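Side-chain contact in histidine triad (HIT) protein (Marinobacter aquaeolei, PDB 3OHE), which is a histidine triad (HIT) family protein, probably a hydrolase or transferase of nucleotide-like substrates: residues A[81-86]-A[91-96]. Sequence-based numbering, arbitrary orientation.
Sequences AALGNM and HLHHIV
A81 and H93 form an antiparallel hydrogen-bonded pair in the hairpin of strands 77-82 and 92-97. The two bonds are unequal: H93 N to A81 O is 2.8 Å and A81 N to H93 O 3.1 Å. A81 O is the crowded centre of the tight part. In one of its two conformers, with CG anti to the backbone N (chi1 -171°), L92 brings CD1 to 3.6 Å from A81 O and also to 4.0 Å from A82 CB. On H93, CG lies anti to the carbonyl carbon, beside the backbone N (chi1 -60°), and CD2 comes within 3.4 Å of A81 O, which sits at the ring edge. W109 meets the H93 ring edge-to-face, and A81 and A82 continue the sheet into the second subunit.

Past A82 the chain leaves the strand, and two waters link L83 and G84 to H91 and H93. One water accepts from L83 N and donates to H91 O at 2.7 Å, lying over one face of the H91 ring. A second accepts from G84 N, bonds H93 NE2 in the ring plane at 3.0 Å and only weakly receives H91 NE2. That nitrogen also bonds a glycerol, whereas H91 ND1 is hydrogen-bonded to Q89 O.

The run from Q89 through H91 and H93 resembles the HIT signature, with Q89 apparently in place of its first histidine; H91 then probably corresponds to the nucleophilic histidine of relatives. Bonds at ND1 (H91 to Q89, H93 to W34) probably fix the rotation of both rings, so that each NE2 faces the second water; the glycerol, probably from the crystallisation liquor, is consistent with a substrate pocket there.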
# COMPACT_ATOMS: atom_id res chain seq x y z
N ALA A 81 -0.22 -1.53 -2.56
CA ALA A 81 -0.68 -0.14 -2.42
C ALA A 81 -2.16 0.01 -2.62
O ALA A 81 -2.75 -0.64 -3.48
CB ALA A 81 0.06 0.82 -3.41
N ALA A 82 -2.77 0.93 -1.86
CA ALA A 82 -4.14 1.39 -2.07
C ALA A 82 -3.99 2.90 -2.31
O ALA A 82 -3.62 3.64 -1.40
CB ALA A 82 -5.02 1.08 -0.82
N LEU A 83 -4.25 3.35 -3.55
CA LEU A 83 -4.04 4.72 -3.98
C LEU A 83 -5.44 5.32 -4.30
O LEU A 83 -6.02 6.01 -3.45
CB LEU A 83 -3.05 4.73 -5.15
CG LEU A 83 -1.72 4.07 -4.87
CD1 LEU A 83 -0.86 4.04 -6.12
CD2 LEU A 83 -0.99 4.72 -3.68
N GLY A 84 -5.96 5.10 -5.50
CA GLY A 84 -7.33 5.47 -5.79
C GLY A 84 -7.60 6.96 -5.96
O GLY A 84 -8.71 7.41 -5.67
N ASN A 85 -6.63 7.73 -6.45
CA ASN A 85 -6.85 9.16 -6.58
C ASN A 85 -7.91 9.48 -7.62
O ASN A 85 -8.65 10.46 -7.45
CB ASN A 85 -5.56 9.87 -6.90
CG ASN A 85 -4.56 9.75 -5.76
OD1 ASN A 85 -4.94 9.60 -4.61
ND2 ASN A 85 -3.28 9.82 -6.10
N MSE A 86 -7.96 8.64 -8.68
CA MSE A 86 -8.86 8.75 -9.84
C MSE A 86 -10.13 7.88 -9.72
O MSE A 86 -11.18 8.24 -10.22
CB MSE A 86 -8.11 8.36 -11.14
CG MSE A 86 -7.03 9.36 -11.48
SE MSE A 86 -5.90 8.99 -13.04
CE MSE A 86 -5.29 7.22 -12.53
N HIS A 91 -9.36 -0.55 -4.17
CA HIS A 91 -8.72 -1.65 -4.84
C HIS A 91 -7.26 -1.68 -4.39
O HIS A 91 -6.64 -0.64 -4.22
CB HIS A 91 -8.91 -1.58 -6.36
CG HIS A 91 -8.34 -0.36 -7.00
ND1 HIS A 91 -8.96 0.87 -6.95
CD2 HIS A 91 -7.26 -0.19 -7.81
CE1 HIS A 91 -8.27 1.74 -7.67
NE2 HIS A 91 -7.22 1.13 -8.19
N LEU A 92 -6.73 -2.89 -4.25
CA LEU A 92 -5.42 -3.07 -3.65
C LEU A 92 -4.48 -3.66 -4.70
O LEU A 92 -4.69 -4.79 -5.17
CB LEU A 92 -5.58 -3.96 -2.40
CG LEU A 92 -4.40 -4.15 -1.47
CD1 LEU A 92 -3.98 -2.77 -0.88
CD2 LEU A 92 -4.71 -5.14 -0.32
N HIS A 93 -3.45 -2.90 -5.06
CA HIS A 93 -2.42 -3.30 -6.04
C HIS A 93 -1.40 -4.22 -5.42
O HIS A 93 -0.93 -3.95 -4.33
CB HIS A 93 -1.67 -2.06 -6.54
CG HIS A 93 -2.52 -1.05 -7.22
ND1 HIS A 93 -2.93 -1.20 -8.52
CD2 HIS A 93 -2.98 0.15 -6.79
CE1 HIS A 93 -3.63 -0.13 -8.86
NE2 HIS A 93 -3.68 0.69 -7.83
N HIS A 94 -1.04 -5.27 -6.16
CA HIS A 94 0.03 -6.21 -5.79
C HIS A 94 0.93 -6.38 -7.01
O HIS A 94 0.51 -6.96 -8.01
CB HIS A 94 -0.55 -7.57 -5.38
CG HIS A 94 -1.53 -7.51 -4.27
ND1 HIS A 94 -2.82 -7.05 -4.43
CD2 HIS A 94 -1.41 -7.81 -2.96
CE1 HIS A 94 -3.43 -7.08 -3.26
NE2 HIS A 94 -2.60 -7.54 -2.35
N ILE A 95 2.14 -5.82 -6.91
CA ILE A 95 3.03 -5.75 -8.08
C ILE A 95 4.35 -6.44 -7.73
O ILE A 95 5.00 -6.08 -6.74
CB ILE A 95 3.29 -4.31 -8.51
CG1 ILE A 95 1.96 -3.53 -8.65
CG2 ILE A 95 4.08 -4.29 -9.83
CD1 ILE A 95 2.12 -2.04 -8.83
N VAL A 96 4.71 -7.46 -8.49
CA VAL A 96 6.02 -8.11 -8.35
C VAL A 96 7.08 -7.27 -9.02
O VAL A 96 6.94 -6.89 -10.18
CB VAL A 96 6.00 -9.55 -8.93
CG1 VAL A 96 7.40 -10.17 -8.80
CG2 VAL A 96 4.96 -10.40 -8.28
O HOH W 1 -5.83 1.72 -5.30
O HOH W 2 -4.94 3.36 -7.79